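Local coordinates for N-acylhomoserine lactone dependent regulatory protein (Burkholderia cenocepacia, PDB 5L10) that probably senses N-acylhomoserine lactone signals through this N-terminal ligand-binding domain and regulates transcription as a DNA-binding LuxR-family factor, at residues W118-Y123 against A159-L164; D11-L16 against C153-H158; A24-I29 against R39-G44. All blocks are in the same frame, centred on the assembly; numbering follows the deposited sequence.

Contact 1: residues W118-Y123 against A159-L164; sequences WSHGGY and AAHAYL
The imidazole of His161 lies with one face against the backbone of Gly122: the Gly122 CA sits 3.9 Å from the centroid of the His161 ring and 14° off its normal, a CH-pi contact displaced toward the rim. At the edge of the same ring, near its plane, come two groups of His120, the carbonyl oxygen and the ring atom CD2. The rings of His120 and His161 meet rim to rim, neither lying over the other's face, with centroids 5.5 Å apart and planes at 40°; the nearest atoms are His120 CD2 and His161 NE2, 3.3 Å apart. Two torsions bring them together. His120 holds CG opposite its own nitrogen (chi1 179°), while the CG of His161 stands opposite the carbonyl carbon and the ring reaches out from the helix to the strand.

Strand 116-123 and helix 143-169 thus illustrate helix-on-sheet packing in which a glycine admits a ring to the main chain, since Gly122 has no side chain to hold it off. The polar end of His161 is used within the chain, ND1 being hydrogen-bonded to Tyr43 OH. The His120 ring also meets that of His158 of the second subunit, which places this contact close to the dimer interface.

Across these two segments the association is therefore aromatic and van der Waals in character. Because His120 NE2 and His161 NE2 lie only 4.2 Å apart, simultaneous protonation of both rings would probably be disfavoured, although their charge states are not known.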
ATOM      1  N   TRP A 118      -8.721 -12.880   0.809  1.00 30.78           N
ATOM      2  CA  TRP A 118      -7.425 -12.234   0.640  1.00 27.99           C
ATOM      3  C   TRP A 118      -7.465 -10.987   1.513  1.00 29.01           C
ATOM      4  O   TRP A 118      -8.301 -10.104   1.293  1.00 27.51           O
ATOM      5  CB  TRP A 118      -7.184 -11.889  -0.832  1.00 27.57           C
ATOM      6  CG  TRP A 118      -5.860 -11.268  -1.155  1.00 31.30           C
ATOM      7  CD1 TRP A 118      -4.761 -11.904  -1.652  1.00 36.50           C
ATOM      8  CD2 TRP A 118      -5.504  -9.885  -1.036  1.00 33.91           C
ATOM      9  NE1 TRP A 118      -3.737 -11.006  -1.837  1.00 36.60           N
ATOM     10  CE2 TRP A 118      -4.168  -9.759  -1.467  1.00 39.83           C
ATOM     11  CE3 TRP A 118      -6.183  -8.740  -0.604  1.00 41.30           C
ATOM     12  CZ2 TRP A 118      -3.493  -8.532  -1.477  1.00 47.66           C
ATOM     13  CZ3 TRP A 118      -5.513  -7.522  -0.613  1.00 50.00           C
ATOM     14  CH2 TRP A 118      -4.181  -7.429  -1.049  1.00 48.31           C
ATOM     15  N   SER A 119      -6.600 -10.924   2.523  1.00 18.10           N
ATOM     16  CA  SER A 119      -6.624  -9.820   3.475  1.00 22.19           C
ATOM     17  C   SER A 119      -5.253  -9.170   3.582  1.00 22.63           C
ATOM     18  O   SER A 119      -4.232  -9.861   3.652  1.00 25.14           O
ATOM     19  CB  SER A 119      -7.076 -10.295   4.859  1.00 18.66           C
ATOM     20  OG  SER A 119      -8.443 -10.662   4.857  1.00 17.78           O
ATOM     21  N   HIS A 120      -5.234  -7.836   3.608  1.00 22.66           N
ATOM     22  CA  HIS A 120      -3.995  -7.090   3.790  1.00 21.98           C
ATOM     23  C   HIS A 120      -4.208  -5.918   4.739  1.00 19.92           C
ATOM     24  O   HIS A 120      -5.189  -5.177   4.617  1.00 18.98           O
ATOM     25  CB  HIS A 120      -3.443  -6.567   2.462  1.00 19.48           C
ATOM     26  CG  HIS A 120      -2.189  -5.769   2.622  1.00 28.22           C
ATOM     27  ND1 HIS A 120      -0.939  -6.347   2.656  1.00 33.55           N
ATOM     28  CD2 HIS A 120      -1.995  -4.443   2.803  1.00 27.60           C
ATOM     29  CE1 HIS A 120      -0.028  -5.408   2.830  1.00 28.87           C
ATOM     30  NE2 HIS A 120      -0.643  -4.243   2.917  1.00 31.37           N
ATOM     31  N   GLY A 121      -3.270  -5.737   5.665  1.00 22.36           N
ATOM     32  CA  GLY A 121      -3.360  -4.704   6.682  1.00 30.15           C
ATOM     33  C   GLY A 121      -2.390  -3.561   6.443  1.00 31.80           C
ATOM     34  O   GLY A 121      -1.283  -3.767   5.941  1.00 39.28           O
ATOM     35  N   GLY A 122      -2.807  -2.356   6.819  1.00 29.16           N
ATOM     36  CA  GLY A 122      -1.984  -1.172   6.643  1.00 30.85           C
ATOM     37  C   GLY A 122      -2.114  -0.231   7.823  1.00 31.16           C
ATOM     38  O   GLY A 122      -3.154  -0.161   8.484  1.00 32.70           O
ATOM     39  N   TYR A 123      -1.036   0.507   8.080  1.00 30.67           N
ATOM     40  CA  TYR A 123      -0.967   1.439   9.200  1.00 30.32           C
ATOM     41  C   TYR A 123      -0.888   2.873   8.696  1.00 26.25           C
ATOM     42  O   TYR A 123      -0.356   3.141   7.617  1.00 33.56           O
ATOM     43  CB  TYR A 123       0.240   1.143  10.106  1.00 25.72           C
ATOM     44  CG  TYR A 123       0.110  -0.159  10.851  1.00 25.91           C
ATOM     45  CD1 TYR A 123      -0.483  -0.206  12.107  1.00 30.53           C
ATOM     46  CD2 TYR A 123       0.566  -1.348  10.294  1.00 31.38           C
ATOM     47  CE1 TYR A 123      -0.617  -1.403  12.793  1.00 31.15           C
ATOM     48  CE2 TYR A 123       0.439  -2.548  10.970  1.00 35.00           C
ATOM     49  CZ  TYR A 123      -0.155  -2.571  12.220  1.00 34.74           C
ATOM     50  OH  TYR A 123      -0.279  -3.765  12.894  1.00 35.69           O
ATOM     51  N   ALA A 159      -4.920   1.331  -2.670  1.00 18.99           N
ATOM     52  CA  ALA A 159      -6.020   2.268  -2.874  1.00 23.71           C
ATOM     53  C   ALA A 159      -6.902   2.367  -1.638  1.00 24.85           C
ATOM     54  O   ALA A 159      -7.347   3.460  -1.272  1.00 23.15           O
ATOM     55  CB  ALA A 159      -6.848   1.847  -4.088  1.00 18.97           C
ATOM     56  N   ALA A 160      -7.174   1.235  -0.987  1.00 26.02           N
ATOM     57  CA  ALA A 160      -8.011   1.260   0.207  1.00 26.00           C
ATOM     58  C   ALA A 160      -7.329   2.024   1.331  1.00 25.13           C
ATOM     59  O   ALA A 160      -7.963   2.829   2.023  1.00 22.44           O
ATOM     60  CB  ALA A 160      -8.345  -0.165   0.646  1.00 14.33           C
ATOM     61  N   HIS A 161      -6.031   1.797   1.513  1.00 28.85           N
ATOM     62  CA  HIS A 161      -5.316   2.441   2.603  1.00 25.80           C
ATOM     63  C   HIS A 161      -5.088   3.922   2.330  1.00 27.06           C
ATOM     64  O   HIS A 161      -5.015   4.719   3.273  1.00 28.18           O
ATOM     65  CB  HIS A 161      -3.993   1.718   2.839  1.00 28.33           C
ATOM     66  CG  HIS A 161      -4.159   0.276   3.203  1.00 35.85           C
ATOM     67  ND1 HIS A 161      -5.211  -0.179   3.970  1.00 35.95           N
ATOM     68  CD2 HIS A 161      -3.419  -0.816   2.896  1.00 39.21           C
ATOM     69  CE1 HIS A 161      -5.106  -1.486   4.126  1.00 38.20           C
ATOM     70  NE2 HIS A 161      -4.028  -1.898   3.483  1.00 36.26           N
ATOM     71  N   ALA A 162      -4.991   4.311   1.060  1.00 18.86           N
ATOM     72  CA  ALA A 162      -4.694   5.695   0.717  1.00 28.51           C
ATOM     73  C   ALA A 162      -5.943   6.539   0.503  1.00 31.07           C
ATOM     74  O   ALA A 162      -5.911   7.748   0.760  1.00 37.03           O
ATOM     75  CB  ALA A 162      -3.821   5.756  -0.538  1.00 22.31           C
ATOM     76  N   TYR A 163      -7.042   5.937   0.046  1.00 20.21           N
ATOM     77  CA  TYR A 163      -8.232   6.697  -0.305  1.00 24.29           C
ATOM     78  C   TYR A 163      -9.436   6.423   0.585  1.00 23.15           C
ATOM     79  O   TYR A 163     -10.314   7.286   0.677  1.00 25.85           O
ATOM     80  CB  TYR A 163      -8.629   6.424  -1.763  1.00 22.25           C
ATOM     81  CG  TYR A 163      -7.604   6.889  -2.771  1.00 26.93           C
ATOM     82  CD1 TYR A 163      -7.657   8.172  -3.301  1.00 38.95           C
ATOM     83  CD2 TYR A 163      -6.585   6.047  -3.192  1.00 26.81           C
ATOM     84  CE1 TYR A 163      -6.723   8.602  -4.226  1.00 35.82           C
ATOM     85  CE2 TYR A 163      -5.646   6.468  -4.116  1.00 25.13           C
ATOM     86  CZ  TYR A 163      -5.721   7.745  -4.630  1.00 34.39           C
ATOM     87  OH  TYR A 163      -4.788   8.168  -5.548  1.00 38.27           O
ATOM     88  N   LEU A 164      -9.510   5.261   1.231  1.00 18.40           N
ATOM     89  CA  LEU A 164     -10.651   4.920   2.074  1.00 29.93           C
ATOM     90  C   LEU A 164     -10.351   5.085   3.559  1.00 27.62           C
ATOM     91  O   LEU A 164     -11.090   5.778   4.265  1.00 31.84           O
ATOM     92  CB  LEU A 164     -11.109   3.483   1.787  1.00 16.66           C
ATOM     93  CG  LEU A 164     -12.352   3.033   2.549  1.00 16.72           C
ATOM     94  CD1 LEU A 164     -13.504   3.957   2.230  1.00 27.45           C
ATOM     95  CD2 LEU A 164     -12.706   1.605   2.195  1.00 19.58           C
TER

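Contact 2: residues D11-L16 against C153-H158; sequences DCFDAL and CASLSH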
ATOM      1  N   ASP A  11      -9.929   2.311 -14.126  1.00 31.50           N
ATOM      2  CA  ASP A  11     -11.207   2.969 -13.857  1.00 33.70           C
ATOM      3  C   ASP A  11     -11.417   3.191 -12.366  1.00 32.87           C
ATOM      4  O   ASP A  11     -12.047   4.178 -11.968  1.00 30.51           O
ATOM      5  CB  ASP A  11     -12.374   2.159 -14.431  1.00 39.73           C
ATOM      6  CG  ASP A  11     -12.359   2.089 -15.946  1.00 52.52           C
ATOM      7  OD1 ASP A  11     -13.440   2.189 -16.565  1.00 63.73           O
ATOM      8  OD2 ASP A  11     -11.268   1.918 -16.524  1.00 58.44           O
ATOM      9  N   CYS A  12     -10.895   2.289 -11.533  1.00 33.05           N
ATOM     10  CA  CYS A  12     -11.016   2.440 -10.089  1.00 27.17           C
ATOM     11  C   CYS A  12     -10.273   3.678  -9.607  1.00 29.29           C
ATOM     12  O   CYS A  12     -10.823   4.493  -8.857  1.00 30.78           O
ATOM     13  CB  CYS A  12     -10.485   1.187  -9.387  1.00 26.09           C
ATOM     14  SG  CYS A  12     -10.663   1.196  -7.583  1.00 30.69           S
ATOM     15  N   PHE A  13      -9.019   3.841 -10.035  1.00 28.99           N
ATOM     16  CA  PHE A  13      -8.206   4.933  -9.514  1.00 35.29           C
ATOM     17  C   PHE A  13      -8.680   6.290 -10.014  1.00 37.69           C
ATOM     18  O   PHE A  13      -8.550   7.288  -9.299  1.00 40.46           O
ATOM     19  CB  PHE A  13      -6.738   4.702  -9.861  1.00 25.05           C
ATOM     20  CG  PHE A  13      -6.037   3.807  -8.888  1.00 35.30           C
ATOM     21  CD1 PHE A  13      -5.285   4.339  -7.852  1.00 30.09           C
ATOM     22  CD2 PHE A  13      -6.166   2.433  -8.978  1.00 24.12           C
ATOM     23  CE1 PHE A  13      -4.653   3.513  -6.941  1.00 24.57           C
ATOM     24  CE2 PHE A  13      -5.539   1.607  -8.072  1.00 23.99           C
ATOM     25  CZ  PHE A  13      -4.781   2.145  -7.053  1.00 24.01           C
ATOM     26  N   ASP A  14      -9.238   6.354 -11.222  1.00 35.17           N
ATOM     27  CA  ASP A  14      -9.811   7.615 -11.672  1.00 36.27           C
ATOM     28  C   ASP A  14     -11.036   7.982 -10.846  1.00 35.65           C
ATOM     29  O   ASP A  14     -11.222   9.151 -10.492  1.00 39.50           O
ATOM     30  CB  ASP A  14     -10.152   7.542 -13.159  1.00 51.13           C
ATOM     31  CG  ASP A  14      -9.046   8.099 -14.036  1.00 73.05           C
ATOM     32  OD1 ASP A  14      -7.869   8.063 -13.613  1.00 80.42           O
ATOM     33  OD2 ASP A  14      -9.354   8.580 -15.147  1.00 83.22           O
ATOM     34  N   ALA A  15     -11.872   6.995 -10.515  1.00 38.45           N
ATOM     35  CA  ALA A  15     -13.014   7.261  -9.649  1.00 29.78           C
ATOM     36  C   ALA A  15     -12.569   7.697  -8.259  1.00 29.76           C
ATOM     37  O   ALA A  15     -13.243   8.507  -7.615  1.00 31.94           O
ATOM     38  CB  ALA A  15     -13.908   6.024  -9.558  1.00 29.96           C
ATOM     39  N   LEU A  16     -11.430   7.184  -7.788  1.00 28.83           N
ATOM     40  CA  LEU A  16     -10.941   7.550  -6.466  1.00 27.95           C
ATOM     41  C   LEU A  16     -10.389   8.966  -6.421  1.00 29.91           C
ATOM     42  O   LEU A  16     -10.228   9.517  -5.328  1.00 38.30           O
ATOM     43  CB  LEU A  16      -9.872   6.555  -6.006  1.00 27.63           C
ATOM     44  CG  LEU A  16     -10.372   5.137  -5.718  1.00 27.03           C
ATOM     45  CD1 LEU A  16      -9.238   4.251  -5.246  1.00 22.62           C
ATOM     46  CD2 LEU A  16     -11.495   5.159  -4.697  1.00 24.38           C
ATOM     47  N   CYS A 153      -4.337  -7.070  -6.729  1.00 22.24           N
ATOM     48  CA  CYS A 153      -4.774  -6.965  -5.341  1.00 25.65           C
ATOM     49  C   CYS A 153      -3.922  -5.970  -4.569  1.00 28.55           C
ATOM     50  O   CYS A 153      -4.437  -5.225  -3.726  1.00 29.65           O
ATOM     51  CB  CYS A 153      -4.736  -8.336  -4.675  1.00 24.03           C
ATOM     52  SG  CYS A 153      -6.088  -9.402  -5.166  1.00 31.70           S
ATOM     53  N   ALA A 154      -2.613  -5.955  -4.836  1.00 20.21           N
ATOM     54  CA  ALA A 154      -1.735  -4.949  -4.248  1.00 19.98           C
ATOM     55  C   ALA A 154      -2.213  -3.547  -4.594  1.00 30.15           C
ATOM     56  O   ALA A 154      -2.269  -2.661  -3.733  1.00 29.81           O
ATOM     57  CB  ALA A 154      -0.306  -5.161  -4.745  1.00 25.52           C
ATOM     58  N   SER A 155      -2.561  -3.332  -5.862  1.00 30.04           N
ATOM     59  CA  SER A 155      -3.098  -2.048  -6.291  1.00 26.50           C
ATOM     60  C   SER A 155      -4.319  -1.661  -5.460  1.00 25.28           C
ATOM     61  O   SER A 155      -4.374  -0.565  -4.891  1.00 27.02           O
ATOM     62  CB  SER A 155      -3.438  -2.117  -7.779  1.00 32.78           C
ATOM     63  OG  SER A 155      -3.918  -0.879  -8.253  1.00 50.07           O
ATOM     64  N   LEU A 156      -5.302  -2.562  -5.362  1.00 25.94           N
ATOM     65  CA  LEU A 156      -6.506  -2.278  -4.582  1.00 22.25           C
ATOM     66  C   LEU A 156      -6.179  -2.038  -3.117  1.00 26.16           C
ATOM     67  O   LEU A 156      -6.825  -1.218  -2.451  1.00 23.88           O
ATOM     68  CB  LEU A 156      -7.499  -3.433  -4.702  1.00 21.02           C
ATOM     69  CG  LEU A 156      -8.372  -3.462  -5.947  1.00 22.70           C
ATOM     70  CD1 LEU A 156      -9.373  -4.606  -5.854  1.00 23.40           C
ATOM     71  CD2 LEU A 156      -9.074  -2.128  -6.080  1.00 22.84           C
ATOM     72  N   SER A 157      -5.194  -2.765  -2.591  1.00 28.79           N
ATOM     73  CA  SER A 157      -4.828  -2.627  -1.188  1.00 20.05           C
ATOM     74  C   SER A 157      -4.242  -1.249  -0.908  1.00 26.00           C
ATOM     75  O   SER A 157      -4.589  -0.603   0.086  1.00 29.84           O
ATOM     76  CB  SER A 157      -3.842  -3.724  -0.808  1.00 23.74           C
ATOM     77  OG  SER A 157      -3.437  -3.572   0.531  1.00 41.68           O
ATOM     78  N   HIS A 158      -3.340  -0.787  -1.776  1.00 23.02           N
ATOM     79  CA  HIS A 158      -2.835   0.576  -1.660  1.00 20.93           C
ATOM     80  C   HIS A 158      -3.968   1.585  -1.772  1.00 21.89           C
ATOM     81  O   HIS A 158      -3.993   2.586  -1.049  1.00 30.48           O
ATOM     82  CB  HIS A 158      -1.774   0.836  -2.733  1.00 24.21           C
ATOM     83  CG  HIS A 158      -1.445   2.285  -2.928  1.00 26.34           C
ATOM     84  ND1 HIS A 158      -2.247   3.142  -3.653  1.00 26.16           N
ATOM     85  CD2 HIS A 158      -0.393   3.026  -2.506  1.00 27.40           C
ATOM     86  CE1 HIS A 158      -1.709   4.349  -3.661  1.00 24.70           C
ATOM     87  NE2 HIS A 158      -0.582   4.306  -2.973  1.00 25.82           N
TER
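Phe13 and Cys12 meet Ser155, Leu156 and His158 in a buried helix-to-helix packing contact, which joins the N-terminal helix 3-16 to the long helix 143-169 at the dimer interface. The two segments run nearly parallel, their axes 8° apart in direction and 11.3 Å apart at closest approach, so side chains rather than backbones bridge the gap.

Phe13 does most of the bridging. With chi1 at -84°, its CG turns opposite the carbonyl carbon and the far end of the ring reaches the other helix. There CE2 of Phe13 approaches OG of Ser155, and Phe13 CZ comes within 3.5 Å of the Ser155 carbonyl O. On the His158 side, Phe13 CE1 lies 4.1 Å from His158 ND1, which sits at the edge of the phenyl ring near its plane; the two side chains cross at about a right angle. A second, purely apolar touch joins Cys12 SG to Leu156 CD2 at 4.0 Å.

Beyond these segments, Ala32 of helix 22-35 touches both Cys12 and Leu156, while Ala154 of the second subunit packs on Phe13.

Chemically, an aromatic side chain packs among polar atoms here, beside one apolar touch. Ser155 OG makes a weak hydrogen bond to Ala151 O of the second subunit, so this buried hydroxyl has at least one polar partner across the dimer.

Contact 3: residues A24-I29 against R39-G44; sequences AAFPPI and RYCVYG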
ATOM      1  N   ALA A  24     -18.103   7.716  -1.032  1.00 37.37           N
ATOM      2  CA  ALA A  24     -17.824   7.734  -2.460  1.00 21.35           C
ATOM      3  C   ALA A  24     -16.598   6.920  -2.835  1.00 30.99           C
ATOM      4  O   ALA A  24     -16.446   6.560  -4.007  1.00 30.88           O
ATOM      5  CB  ALA A  24     -17.633   9.172  -2.948  1.00 22.98           C
ATOM      6  N   ALA A  25     -15.724   6.626  -1.873  1.00 31.04           N
ATOM      7  CA  ALA A  25     -14.493   5.902  -2.156  1.00 16.85           C
ATOM      8  C   ALA A  25     -14.666   4.394  -2.118  1.00 29.66           C
ATOM      9  O   ALA A  25     -13.880   3.678  -2.749  1.00 29.24           O
ATOM     10  CB  ALA A  25     -13.397   6.296  -1.164  1.00 16.98           C
ATOM     11  N   PHE A  26     -15.665   3.886  -1.399  1.00 21.65           N
ATOM     12  CA  PHE A  26     -15.789   2.433  -1.307  1.00 23.00           C
ATOM     13  C   PHE A  26     -16.330   1.797  -2.584  1.00 25.88           C
ATOM     14  O   PHE A  26     -15.742   0.799  -3.040  1.00 25.74           O
ATOM     15  CB  PHE A  26     -16.619   2.052  -0.082  1.00 20.14           C
ATOM     16  CG  PHE A  26     -16.860   0.585   0.029  1.00 25.03           C
ATOM     17  CD1 PHE A  26     -18.130   0.071  -0.151  1.00 24.03           C
ATOM     18  CD2 PHE A  26     -15.806  -0.287   0.260  1.00 28.21           C
ATOM     19  CE1 PHE A  26     -18.357  -1.282  -0.066  1.00 28.25           C
ATOM     20  CE2 PHE A  26     -16.025  -1.645   0.342  1.00 29.57           C
ATOM     21  CZ  PHE A  26     -17.304  -2.143   0.176  1.00 29.66           C
ATOM     22  N   PRO A  27     -17.402   2.292  -3.211  1.00 25.58           N
ATOM     23  CA  PRO A  27     -17.949   1.617  -4.410  1.00 27.02           C
ATOM     24  C   PRO A  27     -16.913   1.378  -5.501  1.00 29.80           C
ATOM     25  O   PRO A  27     -16.950   0.319  -6.144  1.00 34.21           O
ATOM     26  CB  PRO A  27     -19.050   2.577  -4.881  1.00 24.96           C
ATOM     27  CG  PRO A  27     -19.523   3.201  -3.634  1.00 19.04           C
ATOM     28  CD  PRO A  27     -18.294   3.388  -2.779  1.00 17.82           C
ATOM     29  N   PRO A  28     -15.988   2.316  -5.776  1.00 32.01           N
ATOM     30  CA  PRO A  28     -14.943   1.984  -6.763  1.00 25.41           C
ATOM     31  C   PRO A  28     -14.106   0.781  -6.371  1.00 24.89           C
ATOM     32  O   PRO A  28     -13.819  -0.072  -7.221  1.00 30.59           O
ATOM     33  CB  PRO A  28     -14.097   3.263  -6.826  1.00 24.07           C
ATOM     34  CG  PRO A  28     -15.018   4.334  -6.441  1.00 30.11           C
ATOM     35  CD  PRO A  28     -15.901   3.737  -5.384  1.00 34.91           C
ATOM     36  N   ILE A  29     -13.703   0.684  -5.103  1.00 19.83           N
ATOM     37  CA  ILE A  29     -12.864  -0.431  -4.678  1.00 23.03           C
ATOM     38  C   ILE A  29     -13.656  -1.733  -4.702  1.00 28.80           C
ATOM     39  O   ILE A  29     -13.136  -2.785  -5.094  1.00 27.49           O
ATOM     40  CB  ILE A  29     -12.269  -0.151  -3.286  1.00 24.30           C
ATOM     41  CG1 ILE A  29     -11.447   1.141  -3.306  1.00 23.76           C
ATOM     42  CG2 ILE A  29     -11.413  -1.317  -2.829  1.00 19.84           C
ATOM     43  CD1 ILE A  29     -10.949   1.570  -1.945  1.00 23.41           C
ATOM     44  N   ARG A  39     -16.607 -11.662  -4.666  1.00 29.00           N
ATOM     45  CA  ARG A  39     -17.988 -11.239  -4.460  1.00 28.26           C
ATOM     46  C   ARG A  39     -18.096 -10.223  -3.332  1.00 27.18           C
ATOM     47  O   ARG A  39     -18.912  -9.296  -3.396  1.00 32.69           O
ATOM     48  CB  ARG A  39     -18.870 -12.450  -4.164  1.00 31.66           C
ATOM     49  CG  ARG A  39     -20.190 -12.079  -3.527  1.00 32.97           C
ATOM     50  CD  ARG A  39     -21.230 -13.137  -3.729  1.00 42.43           C
ATOM     51  NE  ARG A  39     -22.485 -12.755  -3.099  1.00 54.32           N
ATOM     52  CZ  ARG A  39     -23.657 -13.303  -3.391  1.00 68.88           C
ATOM     53  NH1 ARG A  39     -23.730 -14.252  -4.313  1.00 76.60           N
ATOM     54  NH2 ARG A  39     -24.756 -12.898  -2.768  1.00 73.89           N
ATOM     55  N   TYR A  40     -17.274 -10.371  -2.298  1.00 23.51           N
ATOM     56  CA  TYR A  40     -17.376  -9.557  -1.096  1.00 25.44           C
ATOM     57  C   TYR A  40     -16.110  -8.739  -0.882  1.00 27.78           C
ATOM     58  O   TYR A  40     -14.992  -9.234  -1.065  1.00 30.34           O
ATOM     59  CB  TYR A  40     -17.633 -10.432   0.115  1.00 23.83           C
ATOM     60  CG  TYR A  40     -18.953 -11.162   0.075  1.00 29.04           C
ATOM     61  CD1 TYR A  40     -20.149 -10.478   0.235  1.00 34.20           C
ATOM     62  CD2 TYR A  40     -19.004 -12.543  -0.095  1.00 29.07           C
ATOM     63  CE1 TYR A  40     -21.361 -11.143   0.216  1.00 35.04           C
ATOM     64  CE2 TYR A  40     -20.209 -13.217  -0.106  1.00 28.52           C
ATOM     65  CZ  TYR A  40     -21.384 -12.510   0.047  1.00 32.53           C
ATOM     66  OH  TYR A  40     -22.588 -13.172   0.027  1.00 39.63           O
ATOM     67  N   CYS A  41     -16.300  -7.486  -0.479  1.00 26.59           N
ATOM     68  CA  CYS A  41     -15.207  -6.552  -0.240  1.00 23.74           C
ATOM     69  C   CYS A  41     -15.488  -5.817   1.061  1.00 24.37           C
ATOM     70  O   CYS A  41     -16.482  -5.092   1.162  1.00 30.36           O
ATOM     71  CB  CYS A  41     -15.066  -5.565  -1.402  1.00 22.38           C
ATOM     72  SG  CYS A  41     -13.927  -4.217  -1.079  1.00 30.95           S
ATOM     73  N   VAL A  42     -14.624  -6.007   2.052  1.00 17.38           N
ATOM     74  CA  VAL A  42     -14.835  -5.486   3.396  1.00 18.72           C
ATOM     75  C   VAL A  42     -13.599  -4.708   3.817  1.00 21.04           C
ATOM     76  O   VAL A  42     -12.469  -5.134   3.551  1.00 22.80           O
ATOM     77  CB  VAL A  42     -15.120  -6.622   4.402  1.00 24.65           C
ATOM     78  CG1 VAL A  42     -15.518  -6.057   5.757  1.00 29.44           C
ATOM     79  CG2 VAL A  42     -16.187  -7.558   3.869  1.00 25.63           C
ATOM     80  N   TYR A  43     -13.809  -3.571   4.481  1.00 20.30           N
ATOM     81  CA  TYR A  43     -12.710  -2.795   5.038  1.00 16.15           C
ATOM     82  C   TYR A  43     -12.965  -2.536   6.514  1.00 28.58           C
ATOM     83  O   TYR A  43     -14.070  -2.140   6.896  1.00 35.33           O
ATOM     84  CB  TYR A  43     -12.510  -1.464   4.308  1.00 15.51           C
ATOM     85  CG  TYR A  43     -11.141  -0.884   4.570  1.00 24.91           C
ATOM     86  CD1 TYR A  43     -10.030  -1.353   3.883  1.00 28.22           C
ATOM     87  CD2 TYR A  43     -10.951   0.108   5.526  1.00 22.26           C
ATOM     88  CE1 TYR A  43      -8.770  -0.841   4.125  1.00 29.86           C
ATOM     89  CE2 TYR A  43      -9.692   0.627   5.776  1.00 22.44           C
ATOM     90  CZ  TYR A  43      -8.606   0.148   5.069  1.00 28.72           C
ATOM     91  OH  TYR A  43      -7.349   0.652   5.305  1.00 35.51           O
ATOM     92  N   GLY A  44     -11.941  -2.753   7.333  1.00 22.37           N
ATOM     93  CA  GLY A  44     -12.056  -2.511   8.755  1.00 26.77           C
ATOM     94  C   GLY A  44     -10.988  -1.581   9.294  1.00 30.07           C
ATOM     95  O   GLY A  44      -9.795  -1.786   9.052  1.00 31.93           O
TER
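Phe26 presents the rim of its ring to Cys41, with the Cys41 carbonyl oxygen near the ring plane and 3.2 Å from Phe26 CZ. The thiol approaches the same end of the ring: Cys41 SG is 3.6 Å from Phe26 CE2 and 4.8 Å from the ring centroid, 66° off the normal, an oblique sulfur-aromatic contact. Ile29, one helical turn on, adds an apolar touch through CG2, 4.2 Å from Cys41 SG. The sulfur is thus met by Phe26 and Ile29 alike.

Phe26 reaches the strand because its ring extends opposite the backbone nitrogen (chi1 176°). Just after it the helix is kinked at Pro27 and Pro28, whose nitrogens make no bond to the preceding turn. Cys41 is held on the sheet by hydrogen bonding to Asn61, and Arg39 and Tyr40, both facing Val135, form a classic beta bulge immediately before it.

Farther out, Leu132 and Leu134 of strand 129-136 pack against Cys41, while Pro28 rests on helix 3-16. The side chain of Tyr43 packs on Ala160 and Leu164 of helix 143-169. Helix 22-35 therefore packs on strand 40-46, which runs between strands 56-60 and 129-136 in the antiparallel sheet.

How the contacts relate
Each pair of contact centres is about 10 Å apart. Helices 22-35 and 143-169 pack on one face of the sheet, and helix 3-16 lies over these two as an outer layer. Contacts 1 and 2 share helix 143-169, and both touch the second subunit. A probable hydrogen bond, His161 ND1 to Tyr43 OH at 2.7 Å, joins contacts 1 and 3. Contacts 2 and 3 meet where Cys12 SG comes 3.4 Å from Pro28 O. A formic acid molecule, probably from the crystallisation liquor, lies about 3 Å from Gly122 of contact 1. LuxR-family domains usually hold the lactone on the sheet's other face, turned away from these contacts.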